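Local atomic coordinates of beta-hydroxyacid dehydrogenase, 3-hydroxyisobutyrate dehydrogenase (Saccharomonospora xinjiangensis XJ-54, PDB entry 6GRL), a protein that probably acts as an NADP(H)-dependent imine reductase, S-selective in reducing imines to amines and in reductive amination. Residues R276-L281 / Q293-L298; V105-T110 / L150-S155; S33-A38 / P141-S146; L26-M31 / S54-L59; A68-A73 / D91-S96. All coordinates share one frame; numbering follows the deposited sequence. Where two conformers were deposited one is given.

How the interactions relate
Interactions 2 to 5 lie in the N-terminal Rossmann-type domain, whereas interaction 1 sits in the helical C-terminal domain, its centre 37 to 51 Å from the others, beyond the long helix 181-209. Along the chain the segments of interaction 3 alternate with those of interaction 2, interaction 5 is nested inside the loop that interaction 3 closes, and interaction 1 comes last. Interactions 3 and 4 share helix 30-41, with centres 12 Å apart. Ile35 CD1 joins interaction 3 to Leu109 CD1 of interaction 2, and Leu26 joins interaction 4 to Ala73 and Val93 of interaction 5. Through these touches interactions 2 to 5 form one connected run of packing along the sheet of the probable nucleotide-binding domain.

Interaction 1. Residues R276-L281 / Q293-L298; sequences REVKEL and QGFSSL
Leu298 and Leu281 form the close part of this contact. The CD2 methyl of Leu298 lies against the backbone carbonyl of the helix, 3.5 Å from Leu281 O, and reaches Leu281 CB at 4.2 Å. With CG anti to its own carbonyl carbon (chi1 -58°), Leu298 extends toward helix 273-287, where it also touches Met282 and Arg285, and it is buried.

The second touch is smaller and nearer the solvent, both residues being only partly buried. Val278 CG1 meets the rim of the Phe295 ring, near the ring plane, at 3.8 Å from CE1, and the two side chains cross at about a right angle. Placing CG anti to the backbone N (chi1 -175°) carries the ring of Phe295 from the loop to the helix, and Met235 and Met282 pack against it. On the flank turned to helix 251-267, Arg276 pairs with Glu266, while Lys279 pairs with Asp283 of its own helix.

No hydrogen bond links the two segments; the loop holds its own shape. Gly294 O takes both Ser297 OG, at 2.6 Å, and Ser297 N, at 3.3 Å, while the carboxylate of Asp247 receives the N-H groups of Phe295 and Ser296. A short loop with a 3-10 turn, hydrogen-bonded within itself and folded back with two apolar side chains against the preceding helix, belongs to the all-helical C-terminal domain of the 6-phosphogluconate dehydrogenase-like reductases.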
# COMPACT_ATOMS: atom_id res chain seq x y z
N ARG A 276 25.63 4.62 11.69
CA ARG A 276 26.36 3.72 12.58
C ARG A 276 25.86 2.29 12.45
O ARG A 276 26.65 1.34 12.56
CB ARG A 276 26.24 4.19 14.03
CG ARG A 276 27.16 5.36 14.36
CD ARG A 276 27.19 5.64 15.85
NE ARG A 276 28.23 6.62 16.19
CZ ARG A 276 29.48 6.31 16.49
NH1 ARG A 276 29.88 5.04 16.50
NH2 ARG A 276 30.35 7.27 16.78
N GLU A 277 24.56 2.10 12.22
CA GLU A 277 24.03 0.75 12.04
C GLU A 277 24.58 0.11 10.78
O GLU A 277 24.96 -1.07 10.79
CB GLU A 277 22.50 0.80 12.01
CG GLU A 277 21.84 -0.52 11.62
CD GLU A 277 20.38 -0.35 11.26
OE1 GLU A 277 19.61 0.12 12.13
OE2 GLU A 277 20.00 -0.69 10.12
N VAL A 278 24.64 0.86 9.68
CA VAL A 278 25.17 0.33 8.43
C VAL A 278 26.65 -0.01 8.58
O VAL A 278 27.12 -1.04 8.09
CB VAL A 278 24.93 1.32 7.28
CG1 VAL A 278 25.68 0.89 6.03
CG2 VAL A 278 23.44 1.44 6.99
N LYS A 279 27.40 0.85 9.27
CA LYS A 279 28.83 0.60 9.46
C LYS A 279 29.06 -0.68 10.25
O LYS A 279 29.96 -1.46 9.92
CB LYS A 279 29.48 1.79 10.16
CG LYS A 279 30.93 1.58 10.54
CD LYS A 279 31.82 1.42 9.32
CE LYS A 279 33.27 1.73 9.65
NZ LYS A 279 33.83 0.83 10.69
N GLU A 280 28.26 -0.92 11.29
CA GLU A 280 28.41 -2.14 12.08
C GLU A 280 28.11 -3.38 11.24
O GLU A 280 28.80 -4.40 11.36
CB GLU A 280 27.51 -2.09 13.31
CG GLU A 280 28.22 -1.67 14.58
CD GLU A 280 29.29 -2.66 15.01
OE1 GLU A 280 28.93 -3.77 15.44
OE2 GLU A 280 30.49 -2.32 14.91
N LEU A 281 27.08 -3.31 10.39
CA LEU A 281 26.77 -4.43 9.52
C LEU A 281 27.88 -4.66 8.50
O LEU A 281 28.25 -5.81 8.22
CB LEU A 281 25.44 -4.19 8.80
CG LEU A 281 24.18 -4.24 9.68
CD1 LEU A 281 22.98 -3.71 8.91
CD2 LEU A 281 23.92 -5.65 10.17
N GLN A 293 32.23 -8.36 -1.34
CA GLN A 293 30.84 -8.27 -1.78
C GLN A 293 30.36 -6.83 -1.63
O GLN A 293 31.15 -5.90 -1.42
CB GLN A 293 29.98 -9.27 -1.01
CG GLN A 293 30.26 -10.72 -1.37
CD GLN A 293 29.47 -11.70 -0.52
OE1 GLN A 293 28.81 -11.32 0.45
NE2 GLN A 293 29.54 -12.98 -0.88
N GLY A 294 29.05 -6.62 -1.74
CA GLY A 294 28.51 -5.27 -1.72
C GLY A 294 27.45 -5.03 -0.67
O GLY A 294 27.31 -5.80 0.28
N PHE A 295 26.69 -3.94 -0.84
CA PHE A 295 25.71 -3.55 0.17
C PHE A 295 24.58 -4.56 0.28
O PHE A 295 24.09 -4.83 1.38
CB PHE A 295 25.15 -2.16 -0.15
CG PHE A 295 24.23 -1.62 0.90
CD1 PHE A 295 24.73 -0.90 1.97
CD2 PHE A 295 22.87 -1.85 0.83
CE1 PHE A 295 23.89 -0.41 2.95
CE2 PHE A 295 22.02 -1.37 1.81
CZ PHE A 295 22.53 -0.64 2.86
N SER A 296 24.13 -5.12 -0.85
CA SER A 296 23.00 -6.03 -0.82
C SER A 296 23.29 -7.27 0.02
O SER A 296 22.37 -7.89 0.55
CB SER A 296 22.61 -6.44 -2.24
OG SER A 296 23.67 -7.12 -2.89
N SER A 297 24.57 -7.63 0.16
CA SER A 297 24.93 -8.81 0.95
C SER A 297 24.67 -8.62 2.44
O SER A 297 24.62 -9.60 3.18
CB SER A 297 26.40 -9.17 0.72
OG SER A 297 27.26 -8.22 1.33
N LEU A 298 24.51 -7.37 2.90
CA LEU A 298 24.18 -7.13 4.30
C LEU A 298 22.82 -7.70 4.66
O LEU A 298 22.54 -7.89 5.85
CB LEU A 298 24.23 -5.64 4.60
CG LEU A 298 25.57 -4.95 4.31
CD1 LEU A 298 25.49 -3.46 4.60
CD2 LEU A 298 26.70 -5.60 5.10

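Interaction 2. Residues V105-T110 / L150-S155; sequences VLVNLT and LSFSGS
Asn108 OD1, in the conformer described here, is gripped twice by Thr110. The threonine hydroxyl OG1 donates to it at 3.0 Å, nearly along the C=O axis, and Thr110 N approaches the same oxygen from well above the carbonyl plane, also at 3.0 Å. The second bond closes an Asx turn, which bends the chain as it leaves strand 105-108. Bonds from Asn108 ND2 to Tyr131 OH and from Leu84 N to Thr110 OG1 extend this polar network.

The contact with segment 150-155 is wholly apolar and comes from the residues that alternate with Asn108. Phe152 and Leu109 share most of it. The CE1 corner of the Phe152 ring lies 3.8 Å from Val107 CG1, which sits at the ring edge near the plane, and 3.7 Å from Leu109 CD2, which approaches at a slant. Phe152 reaches them with CG anti to its carbonyl carbon (chi1 -72°), the ring extending over the intervening strand 130-137 on one face of the sheet. Farther along, the CD2 methyls of Leu109 and Leu150 approach to 4.4 Å. All four residues are buried, and no hydrogen bond crosses between the segments.

The reason is the order of the sheet. Strand 130-137 runs between the two, so even the nearest alpha carbons, of Leu109 and Leu150, are 8.8 Å apart, and only side chains span the gap. Ile136 of the intervening strand touches both leucines. Asn108 and Leu106 instead meet helix 114-126, while strand 79-82 flanks 105-108 on its other edge.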
# COMPACT_ATOMS: atom_id res chain seq x y z
N VAL A 105 -19.77 -11.60 -3.46
CA VAL A 105 -18.34 -11.30 -3.52
C VAL A 105 -18.13 -10.02 -2.73
O VAL A 105 -18.71 -8.98 -3.05
CB VAL A 105 -17.85 -11.14 -4.97
CG1 VAL A 105 -16.40 -10.69 -4.99
CG2 VAL A 105 -18.03 -12.44 -5.74
N LEU A 106 -17.32 -10.10 -1.68
CA LEU A 106 -17.02 -8.96 -0.82
C LEU A 106 -15.63 -8.44 -1.16
O LEU A 106 -14.65 -9.18 -1.05
CB LEU A 106 -17.11 -9.33 0.65
CG LEU A 106 -18.36 -10.09 1.12
CD1 LEU A 106 -18.32 -10.28 2.63
CD2 LEU A 106 -19.63 -9.36 0.70
N VAL A 107 -15.55 -7.18 -1.58
CA VAL A 107 -14.28 -6.54 -1.91
C VAL A 107 -14.04 -5.45 -0.88
O VAL A 107 -14.71 -4.41 -0.89
CB VAL A 107 -14.30 -5.97 -3.34
CG1 VAL A 107 -12.96 -5.30 -3.65
CG2 VAL A 107 -14.59 -7.07 -4.34
N ASN A 108 -13.08 -5.68 0.01
CA ASN A 108 -12.76 -4.75 1.09
C ASN A 108 -11.59 -3.87 0.65
O ASN A 108 -10.48 -4.36 0.45
CB ASN A 108 -12.44 -5.51 2.37
CG ASN A 108 -12.22 -4.58 3.56
OD1 ASN A 108 -12.54 -3.39 3.50
ND2 ASN A 108 -11.67 -5.12 4.64
N LEU A 109 -11.86 -2.58 0.51
CA LEU A 109 -10.84 -1.60 0.15
C LEU A 109 -10.45 -0.72 1.33
O LEU A 109 -9.80 0.32 1.14
CB LEU A 109 -11.33 -0.73 -1.01
CG LEU A 109 -11.77 -1.47 -2.28
CD1 LEU A 109 -12.24 -0.50 -3.34
CD2 LEU A 109 -10.64 -2.34 -2.81
N THR A 110 -10.85 -1.10 2.54
CA THR A 110 -10.55 -0.32 3.73
C THR A 110 -9.15 -0.63 4.24
O THR A 110 -8.67 -1.76 4.14
CB THR A 110 -11.58 -0.61 4.82
OG1 THR A 110 -12.91 -0.49 4.28
CG2 THR A 110 -11.43 0.34 6.00
N LEU A 150 -4.41 -0.01 -7.47
CA LEU A 150 -5.02 -0.86 -6.46
C LEU A 150 -4.30 -2.20 -6.42
O LEU A 150 -4.03 -2.80 -7.47
CB LEU A 150 -6.52 -1.07 -6.74
CG LEU A 150 -7.43 0.16 -6.72
CD1 LEU A 150 -7.54 0.78 -8.10
CD2 LEU A 150 -8.80 -0.21 -6.17
N SER A 151 -4.00 -2.67 -5.21
CA SER A 151 -3.40 -3.98 -4.99
C SER A 151 -4.45 -4.90 -4.38
O SER A 151 -5.17 -4.50 -3.46
CB SER A 151 -2.18 -3.88 -4.06
OG SER A 151 -1.15 -3.11 -4.64
N PHE A 152 -4.52 -6.13 -4.88
CA PHE A 152 -5.53 -7.08 -4.42
C PHE A 152 -4.88 -8.40 -4.01
O PHE A 152 -3.85 -8.81 -4.56
CB PHE A 152 -6.58 -7.35 -5.50
CG PHE A 152 -7.51 -6.19 -5.72
CD1 PHE A 152 -8.63 -6.02 -4.92
CD2 PHE A 152 -7.27 -5.28 -6.73
CE1 PHE A 152 -9.48 -4.95 -5.12
CE2 PHE A 152 -8.12 -4.21 -6.94
CZ PHE A 152 -9.23 -4.05 -6.13
N SER A 153 -5.51 -9.06 -3.04
CA SER A 153 -5.11 -10.39 -2.63
C SER A 153 -6.35 -11.16 -2.20
O SER A 153 -7.38 -10.57 -1.84
CB SER A 153 -4.07 -10.35 -1.50
OG SER A 153 -4.46 -9.47 -0.46
N GLY A 154 -6.25 -12.48 -2.26
CA GLY A 154 -7.36 -13.37 -1.98
C GLY A 154 -7.47 -14.42 -3.06
O GLY A 154 -6.52 -14.68 -3.80
N SER A 155 -8.66 -15.02 -3.15
CA SER A 155 -8.89 -16.09 -4.12
C SER A 155 -8.60 -15.61 -5.54
O SER A 155 -9.11 -14.58 -5.97
CB SER A 155 -10.32 -16.59 -4.02
OG SER A 155 -10.69 -17.31 -5.18

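Interaction 3. Residues S33-A38 / P141-S146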
# COMPACT_ATOMS: atom_id res chain seq x y z
N SER A 33 -17.06 7.64 -1.66
CA SER A 33 -17.89 8.39 -2.60
C SER A 33 -17.28 8.39 -4.00
O SER A 33 -18.00 8.27 -4.99
CB SER A 33 -18.09 9.83 -2.11
OG SER A 33 -18.84 9.85 -0.90
N ALA A 34 -15.96 8.53 -4.08
CA ALA A 34 -15.30 8.50 -5.38
C ALA A 34 -15.41 7.13 -6.04
O ALA A 34 -15.55 7.03 -7.26
CB ALA A 34 -13.83 8.90 -5.23
N ILE A 35 -15.36 6.07 -5.24
CA ILE A 35 -15.53 4.73 -5.78
C ILE A 35 -16.96 4.53 -6.26
O ILE A 35 -17.20 4.00 -7.36
CB ILE A 35 -15.13 3.68 -4.73
CG1 ILE A 35 -13.61 3.69 -4.53
CG2 ILE A 35 -15.61 2.29 -5.13
CD1 ILE A 35 -13.16 3.03 -3.26
N ALA A 36 -17.94 4.94 -5.45
CA ALA A 36 -19.33 4.83 -5.86
C ALA A 36 -19.60 5.64 -7.12
O ALA A 36 -20.32 5.19 -8.02
CB ALA A 36 -20.25 5.28 -4.73
N ARG A 37 -19.03 6.85 -7.21
CA ARG A 37 -19.19 7.67 -8.41
C ARG A 37 -18.65 6.95 -9.64
O ARG A 37 -19.28 6.97 -10.70
CB ARG A 37 -18.48 9.01 -8.23
CG ARG A 37 -19.27 10.05 -7.46
CD ARG A 37 -18.72 11.45 -7.71
NE ARG A 37 -17.30 11.54 -7.39
CZ ARG A 37 -16.82 11.83 -6.19
NH1 ARG A 37 -17.65 12.07 -5.18
NH2 ARG A 37 -15.51 11.89 -5.98
N ALA A 38 -17.48 6.32 -9.51
CA ALA A 38 -16.88 5.64 -10.65
C ALA A 38 -17.78 4.51 -11.15
O ALA A 38 -17.94 4.33 -12.36
CB ALA A 38 -15.50 5.09 -10.28
N PRO A 141 -10.01 12.13 -5.74
CA PRO A 141 -10.30 12.81 -7.01
C PRO A 141 -9.71 12.11 -8.23
O PRO A 141 -10.13 12.41 -9.36
CB PRO A 141 -9.69 14.20 -6.82
CG PRO A 141 -9.71 14.42 -5.37
CD PRO A 141 -9.39 13.08 -4.79
N ASP A 142 -8.77 11.19 -8.05
CA ASP A 142 -8.12 10.51 -9.16
C ASP A 142 -8.66 9.10 -9.38
O ASP A 142 -8.13 8.37 -10.23
CB ASP A 142 -6.61 10.46 -8.95
CG ASP A 142 -5.98 11.84 -8.98
OD1 ASP A 142 -6.56 12.75 -9.61
OD2 ASP A 142 -4.90 12.01 -8.37
N VAL A 143 -9.69 8.69 -8.64
CA VAL A 143 -10.26 7.36 -8.83
C VAL A 143 -10.84 7.26 -10.23
O VAL A 143 -11.48 8.19 -10.74
CB VAL A 143 -11.32 7.07 -7.75
CG1 VAL A 143 -12.09 5.79 -8.08
CG2 VAL A 143 -10.67 6.97 -6.39
N GLY A 144 -10.61 6.12 -10.88
CA GLY A 144 -11.03 5.91 -12.25
C GLY A 144 -10.06 6.40 -13.29
O GLY A 144 -10.39 6.36 -14.49
N THR A 145 -8.87 6.85 -12.90
CA THR A 145 -7.85 7.33 -13.81
C THR A 145 -6.56 6.55 -13.58
O THR A 145 -6.46 5.70 -12.69
CB THR A 145 -7.60 8.83 -13.63
OG1 THR A 145 -6.76 9.05 -12.49
CG2 THR A 145 -8.91 9.58 -13.45
N SER A 146 -5.55 6.86 -14.39
CA SER A 146 -4.25 6.20 -14.30
C SER A 146 -3.43 6.67 -13.10
O SER A 146 -2.33 6.14 -12.89
CB SER A 146 -3.45 6.42 -15.58
OG SER A 146 -4.12 5.85 -16.70
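Val143 is the bump of this contact, and the surface of helix 30-41 provides the hollow. The valine stands at the second position of a type II beta turn running from Asp142 to Thr145, and its branched side chain points at the helix. Ala34 and Ala38, one helical turn apart, border the depression with no more than methyl groups. Val143 CG2 lies 3.9 Å from Ala34 CB, while CG1 settles deeper: it is 3.8 Å from Ala34 O and 4.1 Å from Ala38 CB, and Ile35 CG1 closes that end at 4.4 Å. The split follows from the valine torsion, which sets CG1 anti to the backbone N (chi1 171°) and directs the two methyls to different parts of the hollow.

The small alanines let the backbones come near, with the alpha carbons of Ala38 and Gly144 only 6.1 Å apart. Gly144 takes the positive phi (87°) expected at the third position of this turn. Asp142 O holds the turn closed by accepting from both Thr145 N and Thr145 OG1.

The turn belongs to the loop joining strands 130-137 and 149-154. Beside it, Met31 also touches Val143, Gly144 is bonded through its backbone to Leu169, and Ile35 continues inward to Leu109 at the sheet.

Interaction 4. Residues L26-M31 / S54-L59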
# COMPACT_ATOMS: atom_id res chain seq x y z
N LEU A 26 -20.48 0.22 0.53
CA LEU A 26 -20.68 0.54 1.94
C LEU A 26 -19.61 1.53 2.36
O LEU A 26 -18.42 1.19 2.41
CB LEU A 26 -20.62 -0.72 2.80
CG LEU A 26 -21.61 -1.84 2.47
CD1 LEU A 26 -21.39 -3.02 3.41
CD2 LEU A 26 -23.04 -1.33 2.57
N GLY A 27 -20.03 2.75 2.69
CA GLY A 27 -19.11 3.78 3.11
C GLY A 27 -18.98 4.89 2.08
O GLY A 27 -18.56 4.65 0.95
N LEU A 28 -19.35 6.11 2.47
CA LEU A 28 -19.35 7.25 1.56
C LEU A 28 -18.50 8.39 2.10
O LEU A 28 -18.88 9.56 2.03
CB LEU A 28 -20.78 7.71 1.27
CG LEU A 28 -21.60 6.74 0.43
CD1 LEU A 28 -22.98 7.31 0.17
CD2 LEU A 28 -20.90 6.41 -0.88
N GLY A 29 -17.33 8.06 2.64
CA GLY A 29 -16.31 9.05 2.85
C GLY A 29 -15.79 9.55 1.51
O GLY A 29 -16.35 9.29 0.45
N ASP A 30 -14.68 10.29 1.58
CA ASP A 30 -14.11 10.85 0.35
C ASP A 30 -13.77 9.74 -0.65
O ASP A 30 -14.14 9.82 -1.82
CB ASP A 30 -12.88 11.69 0.68
CG ASP A 30 -13.23 13.01 1.33
OD1 ASP A 30 -14.42 13.39 1.31
OD2 ASP A 30 -12.32 13.67 1.86
N MET A 31 -13.08 8.70 -0.18
CA MET A 31 -12.72 7.61 -1.09
C MET A 31 -13.94 6.79 -1.49
O MET A 31 -14.12 6.47 -2.67
CB MET A 31 -11.66 6.72 -0.43
CG MET A 31 -11.07 5.67 -1.37
SD MET A 31 -10.17 6.39 -2.76
CE MET A 31 -8.62 6.83 -1.98
N SER A 54 -27.18 11.28 5.12
CA SER A 54 -27.22 12.45 4.25
C SER A 54 -26.12 12.45 3.20
O SER A 54 -26.28 13.08 2.15
CB SER A 54 -27.13 13.73 5.09
OG SER A 54 -25.84 13.86 5.68
N LYS A 55 -25.01 11.74 3.45
CA LYS A 55 -23.93 11.68 2.48
C LYS A 55 -24.30 10.88 1.24
O LYS A 55 -23.55 10.90 0.26
CB LYS A 55 -22.68 11.08 3.12
CG LYS A 55 -22.25 11.78 4.40
CD LYS A 55 -21.92 13.24 4.14
CE LYS A 55 -20.60 13.39 3.40
NZ LYS A 55 -19.44 13.00 4.26
N CYS A 56 -25.44 10.17 1.25
CA CYS A 56 -25.90 9.47 0.07
C CYS A 56 -26.50 10.39 -0.97
O CYS A 56 -26.56 10.02 -2.15
CB CYS A 56 -26.94 8.41 0.45
SG CYS A 56 -26.34 7.11 1.55
N ARG A 57 -26.94 11.59 -0.57
CA ARG A 57 -27.69 12.46 -1.47
C ARG A 57 -26.92 12.82 -2.74
O ARG A 57 -27.51 12.73 -3.83
CB ARG A 57 -28.13 13.72 -0.72
CG ARG A 57 -29.12 13.45 0.40
CD ARG A 57 -29.32 14.68 1.27
NE ARG A 57 -30.24 14.42 2.37
CZ ARG A 57 -30.41 15.24 3.40
NH1 ARG A 57 -29.73 16.38 3.47
NH2 ARG A 57 -31.27 14.93 4.37
N PRO A 58 -25.64 13.23 -2.70
CA PRO A 58 -24.95 13.51 -3.96
C PRO A 58 -24.79 12.29 -4.85
O PRO A 58 -24.83 12.42 -6.08
CB PRO A 58 -23.59 14.06 -3.50
CG PRO A 58 -23.81 14.51 -2.10
CD PRO A 58 -24.80 13.54 -1.53
N LEU A 59 -24.61 11.11 -4.26
CA LEU A 59 -24.50 9.90 -5.06
C LEU A 59 -25.83 9.53 -5.70
O LEU A 59 -25.87 9.09 -6.85
CB LEU A 59 -23.98 8.74 -4.20
CG LEU A 59 -22.47 8.53 -4.17
CD1 LEU A 59 -21.92 8.43 -5.59
CD2 LEU A 59 -21.77 9.64 -3.40
O HOH W 1 -17.95 12.23 1.95
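Leu28 pushes its side chain into the start of the 54-59 segment and carries nearly all of the contact. Its CG is anti to the carbonyl carbon (chi1 -69°) and CD1 continues the chain in an extended line, which sends that methyl the full length of the side chain. There CD1 lies 3.6 Å from Cys56 CA, 3.6 Å from Cys56 SG and equally close to Lys55 O, so it rests on backbone and thiol together. The other methyl, CD2, meets Leu59 CD2 at 4.2 Å, the two leucines reaching toward each other tip to tip. Leu59 does so from a chi1 of -92°, rotated well off the usual staggered position.

Lys55 behaves differently. Its aliphatic chain is bent at chi2, chi3 and chi4, curling back so that NZ comes near the carbonyl of Leu28. The curl brings NZ to a water molecule at 2.9 Å, and that water donates to Leu28 O at 2.8 Å, making the polar bridge between the segments. Asp30 OD1 is 5.8 Å from Lys55 NZ, too far for a salt bridge, though the opposite charges may attract weakly.

Val48 and Ala36 also touch Leu28, whose N is bonded to Asn50 OD1. Gly27 and Gly29 flank it, and Gly29 occupies the N-cap position of helix 30-41. With Gly32 they fit the GxGxxG glycine-rich turn between the first strand and first helix of a Rossmann fold, the turn that binds the dinucleotide phosphates in Rossmann proteins, and probably NADP(H) here.

Interaction 5. Residues A68-A73 / D91-S96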
# COMPACT_ATOMS: atom_id res chain seq x y z
N ALA A 68 -31.17 2.21 3.54
CA ALA A 68 -31.25 2.70 4.91
C ALA A 68 -30.35 1.93 5.86
O ALA A 68 -29.85 2.50 6.83
CB ALA A 68 -32.70 2.65 5.40
N THR A 69 -30.14 0.65 5.61
CA THR A 69 -29.35 -0.23 6.47
C THR A 69 -28.33 -0.97 5.62
O THR A 69 -28.52 -1.14 4.41
CB THR A 69 -30.23 -1.24 7.21
OG1 THR A 69 -30.86 -2.11 6.26
CG2 THR A 69 -31.30 -0.52 8.03
N PRO A 70 -27.23 -1.44 6.23
CA PRO A 70 -26.31 -2.31 5.49
C PRO A 70 -26.98 -3.57 4.97
O PRO A 70 -26.60 -4.07 3.91
CB PRO A 70 -25.23 -2.63 6.53
CG PRO A 70 -25.26 -1.48 7.47
CD PRO A 70 -26.71 -1.07 7.56
N ASP A 71 -27.97 -4.10 5.69
CA ASP A 71 -28.72 -5.26 5.20
C ASP A 71 -29.40 -4.94 3.88
O ASP A 71 -29.28 -5.70 2.90
CB ASP A 71 -29.75 -5.70 6.24
CG ASP A 71 -29.20 -6.73 7.20
OD1 ASP A 71 -28.37 -7.56 6.77
OD2 ASP A 71 -29.59 -6.71 8.39
N GLU A 72 -30.14 -3.83 3.82
CA GLU A 72 -30.78 -3.42 2.58
C GLU A 72 -29.76 -3.20 1.47
O GLU A 72 -30.03 -3.49 0.30
CB GLU A 72 -31.61 -2.16 2.81
CG GLU A 72 -32.27 -1.59 1.56
CD GLU A 72 -33.01 -0.30 1.84
OE1 GLU A 72 -33.12 0.09 3.02
OE2 GLU A 72 -33.49 0.33 0.87
N ALA A 73 -28.58 -2.69 1.82
CA ALA A 73 -27.57 -2.41 0.81
C ALA A 73 -27.01 -3.69 0.21
O ALA A 73 -26.89 -3.81 -1.02
CB ALA A 73 -26.45 -1.55 1.41
N ASP A 91 -15.79 -3.93 11.00
CA ASP A 91 -16.36 -4.91 11.92
C ASP A 91 -17.76 -4.49 12.38
O ASP A 91 -18.66 -5.33 12.50
CB ASP A 91 -15.44 -5.10 13.12
CG ASP A 91 -14.09 -5.68 12.73
OD1 ASP A 91 -14.02 -6.39 11.71
OD2 ASP A 91 -13.10 -5.41 13.45
N GLU A 92 -17.95 -3.20 12.64
CA GLU A 92 -19.25 -2.73 13.12
C GLU A 92 -20.31 -2.81 12.03
O GLU A 92 -21.45 -3.22 12.30
CB GLU A 92 -19.13 -1.30 13.64
CG GLU A 92 -20.40 -0.75 14.25
CD GLU A 92 -20.21 0.62 14.87
OE1 GLU A 92 -19.08 1.15 14.81
OE2 GLU A 92 -21.19 1.16 15.43
N VAL A 93 -19.96 -2.44 10.80
CA VAL A 93 -20.95 -2.42 9.72
C VAL A 93 -21.31 -3.84 9.30
O VAL A 93 -22.49 -4.19 9.20
CB VAL A 93 -20.42 -1.59 8.53
CG1 VAL A 93 -21.33 -1.77 7.32
CG2 VAL A 93 -20.33 -0.13 8.92
N LEU A 94 -20.30 -4.68 9.05
CA LEU A 94 -20.58 -6.05 8.64
C LEU A 94 -21.21 -6.86 9.77
O LEU A 94 -21.96 -7.80 9.51
CB LEU A 94 -19.30 -6.73 8.15
CG LEU A 94 -18.76 -6.19 6.82
CD1 LEU A 94 -17.55 -6.98 6.38
CD2 LEU A 94 -19.85 -6.22 5.75
N GLY A 95 -20.92 -6.50 11.03
CA GLY A 95 -21.56 -7.16 12.15
C GLY A 95 -23.05 -6.89 12.25
O GLY A 95 -23.78 -7.68 12.85
N SER A 96 -23.51 -5.77 11.69
CA SER A 96 -24.92 -5.42 11.69
C SER A 96 -25.70 -6.10 10.57
O SER A 96 -26.92 -5.90 10.47
CB SER A 96 -25.08 -3.90 11.57
OG SER A 96 -24.56 -3.43 10.33
O HOH W 2 -28.27 -3.84 8.69
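The side chains of Pro70 and Val93 cross at about a right angle, the proline ring offering its CG and CB to one valine methyl. Val93 CG1, set anti to the backbone N (chi1 170°), lies 3.9 Å from Pro70 CG. The same ring carbon meets Ser96 OG at 3.5 Å, so it touches both a methyl and a hydroxyl oxygen, while Trp49 packs against both Pro70 and Val93.

Ser96 OG is turned between its own N and carbonyl carbon (chi1 63°), back toward Val93 O, at a distance so short that the bond's exact geometry is doubtful.

On the other flank, a water accepts from Asp71 N and donates to Ser96 O, both at 3.0 Å. Asp71 OD2 comes within 3.5 Å of Ser96 O, but both are acceptors.

The contact packs the N-terminus of helix 70-74, capped by Thr69 OG1 accepting from Glu72 N, against the C-terminal end of helix 87-95 in the Rossmann-type domain. No direct hydrogen bond joins the two segments, so apolar packing is supplemented by one bridging water. The Asp71 carboxylate, bonded through OD1 to Thr98 N and Ser99 N, may have its charge partly offset by those N-H groups.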